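BH2414 protein (Bacillus halodurans, PDB 3ON1) is of unknown function but belongs to the ribosomal L7Ae/L30e/S12e/Gadd45 family, and so possibly binds RNA as many relatives do. Local coordinates at residues 9-23 with 81-95. Numbering follows the deposited sequence. Where two conformers were deposited one is given.
Sequences LLGLAARARQLLTGE and RVVIGVKDAGFSRKL
Leu20 and Gly85 form a hydrogen-bonded antiparallel pair, with Leu20 N to Gly85 O at 2.9 Å and Gly85 N to Leu20 O at 2.8 Å. Lys87 N to Gln18 O and Gly22 N to Val83 O extend the ladder beyond both ends of strand 19-21. Gly22, at positive phi, suits the turn because it carries no side chain to meet the carbonyl oxygen of Thr21, and it is the N-cap of the next helix.

The side chains add polar links. Thr21 offers OG1 as acceptor to Arg81, which, bent at chi2, brings its NE to 3.1 Å from Thr21 OG1, a rather bent bond (135°) tilted from the guanidinium plane. Two waters each bridge Lys87 NZ to Arg17 O. Gln18 folds back (chi2 -56°) to donate NE2 to Ala16 O, which leaves OE1 over Asp88 CB. The carboxylate of Asp88 caps the helix beginning at Ala89, its anti lone pair receiving the N-H of Phe91 in the first turn.

Apolar contacts join the helices and line the strands. Ala13 is small enough for close approach: Ala13 CB sits over one face of the Phe91 ring, 3.9 Å from the centroid, a CH-pi contact. Leu9 branches to serve two neighbours, Leu9 CD1 meeting Phe91 CE1 (3.6 Å) and CD2 touching Leu95 and the aliphatic part of Lys94. Leu10 and Ile84 meet tip to tip, and Leu19 CD2 touches both Ile84 and Val86. The flexible methylenes of Lys87 pass across Leu20 at about a right angle, Lys87 CD 3.7 Å from Leu20 CG.

The helical segments 9-15 and 89-95 run nearly antiparallel (169°), side by side on one face of the alpha-beta-alpha sandwich of L7Ae-type proteins. Strand 19-21 edges its mixed sheet; 83-86 separates it from 37-41, where Leu10 and Leu95 also pack. Leu19, Thr21, Ile84 and Val86 point to one face, Leu20 to the other, where it and Val83 touch helix 23-31.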
loop_
_atom_site.group_PDB
_atom_site.type_symbol
_atom_site.label_atom_id
_atom_site.label_comp_id
_atom_site.label_asym_id
_atom_site.label_seq_id
_atom_site.Cartn_x
_atom_site.Cartn_y
_atom_site.Cartn_z
ATOM N N LEU A 9 -9.379 0.517 8.082
ATOM C CA LEU A 9 -9.787 0.996 6.763
ATOM C C LEU A 9 -9.177 0.157 5.636
ATOM O O LEU A 9 -9.829 -0.102 4.618
ATOM C CB LEU A 9 -9.440 2.475 6.587
ATOM C CG LEU A 9 -10.096 3.119 5.362
ATOM C CD1 LEU A 9 -11.618 3.122 5.475
ATOM C CD2 LEU A 9 -9.571 4.524 5.144
ATOM N N LEU A 10 -7.933 -0.269 5.829
ATOM C CA LEU A 10 -7.260 -1.157 4.879
ATOM C C LEU A 10 -8.040 -2.471 4.720
ATOM O O LEU A 10 -8.182 -2.988 3.607
ATOM C CB LEU A 10 -5.818 -1.402 5.332
ATOM C CG LEU A 10 -4.751 -1.871 4.343
ATOM C CD1 LEU A 10 -4.648 -0.959 3.121
ATOM C CD2 LEU A 10 -3.412 -1.951 5.060
ATOM N N GLY A 11 -8.562 -2.983 5.835
ATOM C CA GLY A 11 -9.427 -4.164 5.834
ATOM C C GLY A 11 -10.680 -3.983 4.995
ATOM O O GLY A 11 -11.074 -4.881 4.251
ATOM N N LEU A 12 -11.311 -2.818 5.114
ATOM C CA LEU A 12 -12.474 -2.503 4.287
ATOM C C LEU A 12 -12.112 -2.407 2.805
ATOM O O LEU A 12 -12.894 -2.829 1.951
ATOM C CB LEU A 12 -13.158 -1.217 4.759
ATOM C CG LEU A 12 -13.706 -1.221 6.193
ATOM C CD1 LEU A 12 -14.507 0.041 6.429
ATOM C CD2 LEU A 12 -14.574 -2.439 6.482
ATOM N N ALA A 13 -10.934 -1.855 2.507
ATOM C CA ALA A 13 -10.445 -1.777 1.124
ATOM C C ALA A 13 -10.254 -3.178 0.542
ATOM O O ALA A 13 -10.603 -3.436 -0.613
ATOM C CB ALA A 13 -9.145 -0.973 1.052
ATOM N N ALA A 14 -9.716 -4.085 1.357
ATOM C CA ALA A 14 -9.569 -5.482 0.962
ATOM C C ALA A 14 -10.925 -6.145 0.698
ATOM O O ALA A 14 -11.086 -6.859 -0.302
ATOM C CB ALA A 14 -8.770 -6.255 2.021
ATOM N N ARG A 15 -11.880 -5.912 1.604
ATOM C CA ARG A 15 -13.261 -6.393 1.463
ATOM C C ARG A 15 -13.816 -5.990 0.102
ATOM O O ARG A 15 -14.413 -6.807 -0.605
ATOM C CB ARG A 15 -14.140 -5.831 2.592
ATOM C CG ARG A 15 -15.562 -6.392 2.664
ATOM C CD ARG A 15 -16.242 -6.027 3.993
ATOM N NE ARG A 15 -15.493 -6.534 5.141
ATOM C CZ ARG A 15 -15.651 -6.116 6.396
ATOM N NH1 ARG A 15 -16.535 -5.173 6.684
ATOM N NH2 ARG A 15 -14.916 -6.641 7.367
ATOM N N ALA A 16 -13.566 -4.734 -0.265
ATOM C CA ALA A 16 -14.098 -4.130 -1.487
ATOM C C ALA A 16 -13.274 -4.499 -2.725
ATOM O O ALA A 16 -13.547 -4.000 -3.815
ATOM C CB ALA A 16 -14.152 -2.606 -1.334
ATOM N N ARG A 17 -12.271 -5.359 -2.546
ATOM C CA ARG A 17 -11.361 -5.787 -3.627
ATOM C C ARG A 17 -10.638 -4.614 -4.283
ATOM O O ARG A 17 -10.405 -4.601 -5.494
ATOM C CB ARG A 17 -12.079 -6.670 -4.667
ATOM C CG ARG A 17 -12.641 -7.947 -4.056
ATOM C CD ARG A 17 -13.086 -8.957 -5.086
ATOM N NE ARG A 17 -13.648 -10.137 -4.431
ATOM C CZ ARG A 17 -13.785 -11.330 -5.004
ATOM N NH1 ARG A 17 -13.391 -11.529 -6.257
ATOM N NH2 ARG A 17 -14.311 -12.331 -4.313
ATOM N N GLN A 18 -10.269 -3.634 -3.465
ATOM C CA GLN A 18 -9.617 -2.427 -3.962
ATOM C C GLN A 18 -8.118 -2.425 -3.690
ATOM O O GLN A 18 -7.477 -1.379 -3.751
ATOM C CB GLN A 18 -10.269 -1.180 -3.360
ATOM C CG GLN A 18 -11.724 -0.997 -3.783
ATOM C CD GLN A 18 -11.868 -0.965 -5.292
ATOM O OE1 GLN A 18 -11.258 -0.130 -5.955
ATOM N NE2 GLN A 18 -12.643 -1.896 -5.844
ATOM N N LEU A 19 -7.563 -3.597 -3.393
ATOM C CA LEU A 19 -6.125 -3.708 -3.148
ATOM C C LEU A 19 -5.436 -4.706 -4.057
ATOM O O LEU A 19 -6.034 -5.712 -4.472
ATOM C CB LEU A 19 -5.850 -4.114 -1.696
ATOM C CG LEU A 19 -6.425 -3.250 -0.575
ATOM C CD1 LEU A 19 -6.061 -3.898 0.750
ATOM C CD2 LEU A 19 -5.880 -1.841 -0.617
ATOM N N LEU A 20 -4.177 -4.399 -4.368
ATOM C CA LEU A 20 -3.245 -5.319 -5.010
ATOM C C LEU A 20 -2.062 -5.516 -4.069
ATOM O O LEU A 20 -1.746 -4.625 -3.280
ATOM C CB LEU A 20 -2.756 -4.742 -6.340
ATOM C CG LEU A 20 -3.801 -4.702 -7.452
ATOM C CD1 LEU A 20 -3.236 -4.048 -8.701
ATOM C CD2 LEU A 20 -4.297 -6.105 -7.760
ATOM N N THR A 21 -1.420 -6.681 -4.128
ATOM C CA THR A 21 -0.204 -6.884 -3.355
ATOM C C THR A 21 0.892 -7.481 -4.208
ATOM O O THR A 21 0.623 -8.054 -5.270
ATOM C CB THR A 21 -0.435 -7.770 -2.103
ATOM O OG1 THR A 21 -0.743 -9.115 -2.495
ATOM C CG2 THR A 21 -1.555 -7.202 -1.224
ATOM N N GLY A 22 2.124 -7.349 -3.730
ATOM C CA GLY A 22 3.278 -7.909 -4.420
ATOM C C GLY A 22 4.015 -6.839 -5.184
ATOM O O GLY A 22 3.406 -6.039 -5.891
ATOM N N GLU A 23 5.334 -6.831 -5.040
ATOM C CA GLU A 23 6.171 -5.804 -5.635
ATOM C C GLU A 23 5.945 -5.632 -7.143
ATOM O O GLU A 23 5.684 -4.521 -7.596
ATOM C CB GLU A 23 7.641 -6.092 -5.336
ATOM C CG GLU A 23 8.596 -5.014 -5.791
ATOM C CD GLU A 23 10.034 -5.352 -5.469
ATOM O OE1 GLU A 23 10.273 -6.205 -4.590
ATOM O OE2 GLU A 23 10.926 -4.759 -6.095
ATOM N N ARG A 81 2.159 -9.312 4.324
ATOM C CA ARG A 81 2.285 -8.567 3.068
ATOM C C ARG A 81 3.305 -7.449 3.212
ATOM O O ARG A 81 3.390 -6.817 4.265
ATOM C CB ARG A 81 0.931 -7.997 2.617
ATOM C CG ARG A 81 -0.060 -9.031 2.069
ATOM C CD ARG A 81 0.491 -9.741 0.846
ATOM N NE ARG A 81 -0.502 -10.629 0.241
ATOM C CZ ARG A 81 -0.676 -11.904 0.578
ATOM N NH1 ARG A 81 0.074 -12.459 1.520
ATOM N NH2 ARG A 81 -1.603 -12.626 -0.035
ATOM N N VAL A 82 4.113 -7.214 2.176
ATOM C CA VAL A 82 5.087 -6.111 2.218
ATOM C C VAL A 82 4.737 -4.933 1.309
ATOM O O VAL A 82 5.037 -3.786 1.640
ATOM C CB VAL A 82 6.547 -6.566 1.938
ATOM C CG1 VAL A 82 7.136 -7.232 3.166
ATOM C CG2 VAL A 82 6.609 -7.489 0.740
ATOM N N VAL A 83 4.117 -5.208 0.165
ATOM C CA VAL A 83 3.790 -4.132 -0.777
ATOM C C VAL A 83 2.308 -4.177 -1.095
ATOM O O VAL A 83 1.807 -5.182 -1.591
ATOM C CB VAL A 83 4.592 -4.253 -2.101
ATOM C CG1 VAL A 83 4.260 -3.084 -3.031
ATOM C CG2 VAL A 83 6.088 -4.333 -1.841
ATOM N N ILE A 84 1.618 -3.076 -0.804
ATOM C CA ILE A 84 0.194 -2.951 -1.081
ATOM C C ILE A 84 -0.050 -1.743 -1.972
ATOM O O ILE A 84 0.452 -0.650 -1.701
ATOM C CB ILE A 84 -0.633 -2.816 0.222
ATOM C CG1 ILE A 84 -0.451 -4.067 1.087
ATOM C CG2 ILE A 84 -2.118 -2.545 -0.093
ATOM C CD1 ILE A 84 -1.078 -3.978 2.474
ATOM N N GLY A 85 -0.818 -1.955 -3.033
ATOM C CA GLY A 85 -1.277 -0.860 -3.891
ATOM C C GLY A 85 -2.775 -0.654 -3.752
ATOM O O GLY A 85 -3.550 -1.613 -3.803
ATOM N N VAL A 86 -3.185 0.598 -3.578
ATOM C CA VAL A 86 -4.597 0.927 -3.390
ATOM C C VAL A 86 -5.210 1.419 -4.706
ATOM O O VAL A 86 -4.719 2.382 -5.313
ATOM C CB VAL A 86 -4.775 1.963 -2.251
ATOM C CG1 VAL A 86 -6.258 2.216 -1.971
ATOM C CG2 VAL A 86 -4.074 1.482 -0.993
ATOM N N LYS A 87 -6.286 0.759 -5.130
ATOM C CA LYS A 87 -6.875 0.971 -6.458
ATOM C C LYS A 87 -8.014 1.975 -6.473
ATOM O O LYS A 87 -8.527 2.326 -7.547
ATOM C CB LYS A 87 -7.377 -0.352 -7.048
ATOM C CG LYS A 87 -6.301 -1.413 -7.228
ATOM C CD LYS A 87 -6.740 -2.526 -8.164
ATOM C CE LYS A 87 -7.942 -3.271 -7.635
ATOM N NZ LYS A 87 -8.162 -4.531 -8.397
ATOM N N ASP A 88 -8.423 2.419 -5.292
ATOM C CA ASP A 88 -9.527 3.356 -5.174
ATOM C C ASP A 88 -9.011 4.678 -4.630
ATOM O O ASP A 88 -8.444 4.721 -3.527
ATOM C CB ASP A 88 -10.617 2.787 -4.258
ATOM C CG ASP A 88 -11.808 3.724 -4.125
ATOM O OD1 ASP A 88 -12.712 3.681 -4.988
ATOM O OD2 ASP A 88 -11.839 4.508 -3.155
ATOM N N ALA A 89 -9.212 5.748 -5.400
ATOM C CA ALA A 89 -8.707 7.075 -5.034
ATOM C C ALA A 89 -9.223 7.591 -3.690
ATOM O O ALA A 89 -8.486 8.249 -2.955
ATOM C CB ALA A 89 -8.986 8.099 -6.152
ATOM N N GLY A 90 -10.485 7.308 -3.377
ATOM C CA GLY A 90 -11.064 7.701 -2.082
ATOM C C GLY A 90 -10.371 7.024 -0.910
ATOM O O GLY A 90 -10.000 7.673 0.068
ATOM N N PHE A 91 -10.190 5.713 -1.007
ATOM C CA PHE A 91 -9.424 4.979 -0.001
ATOM C C PHE A 91 -7.980 5.499 0.082
ATOM O O PHE A 91 -7.435 5.667 1.174
ATOM C CB PHE A 91 -9.434 3.478 -0.307
ATOM C CG PHE A 91 -10.602 2.737 0.290
ATOM C CD1 PHE A 91 -10.569 2.332 1.619
ATOM C CD2 PHE A 91 -11.718 2.425 -0.478
ATOM C CE1 PHE A 91 -11.630 1.641 2.182
ATOM C CE2 PHE A 91 -12.797 1.722 0.080
ATOM C CZ PHE A 91 -12.747 1.333 1.414
ATOM N N SER A 92 -7.366 5.749 -1.071
ATOM C CA SER A 92 -5.990 6.241 -1.099
ATOM C C SER A 92 -5.846 7.551 -0.328
ATOM O O SER A 92 -4.924 7.698 0.475
ATOM C CB SER A 92 -5.489 6.398 -2.535
ATOM O OG SER A 92 -5.340 5.134 -3.146
ATOM N N ARG A 93 -6.755 8.494 -0.584
ATOM C CA ARG A 93 -6.732 9.800 0.079
ATOM C C ARG A 93 -6.845 9.630 1.587
ATOM O O ARG A 93 -6.013 10.139 2.342
ATOM C CB ARG A 93 -7.856 10.705 -0.443
ATOM C CG ARG A 93 -7.517 11.441 -1.730
ATOM C CD ARG A 93 -8.475 12.599 -1.999
ATOM N NE ARG A 93 -9.861 12.151 -2.041
ATOM C CZ ARG A 93 -10.461 11.693 -3.131
ATOM N NH1 ARG A 93 -9.798 11.632 -4.278
ATOM N NH2 ARG A 93 -11.724 11.301 -3.077
ATOM N N LYS A 94 -7.857 8.875 2.011
ATOM C CA LYS A 94 -8.149 8.698 3.427
ATOM C C LYS A 94 -7.045 7.934 4.170
ATOM O O LYS A 94 -6.654 8.323 5.276
ATOM C CB LYS A 94 -9.516 8.029 3.610
ATOM C CG LYS A 94 -10.020 7.996 5.056
ATOM C CD LYS A 94 -10.198 9.389 5.613
ATOM C CE LYS A 94 -11.202 9.406 6.746
ATOM N NZ LYS A 94 -11.497 10.803 7.116
ATOM N N LEU A 95 -6.538 6.863 3.559
ATOM C CA LEU A 95 -5.441 6.108 4.163
ATOM C C LEU A 95 -4.211 6.995 4.349
ATOM O O LEU A 95 -3.582 6.966 5.402
ATOM C CB LEU A 95 -5.100 4.868 3.332
ATOM C CG LEU A 95 -6.111 3.719 3.402
ATOM C CD1 LEU A 95 -5.914 2.773 2.228
ATOM C CD2 LEU A 95 -6.039 2.974 4.734
HETATM O O HOH W 1 -11.387 -4.990 -7.998
HETATM O O HOH W 2 -8.377 -6.720 -6.692
HETATM O O HOH W 3 -12.826 2.088 -7.045
HETATM O O HOH W 4 -10.706 -0.176 -8.590
#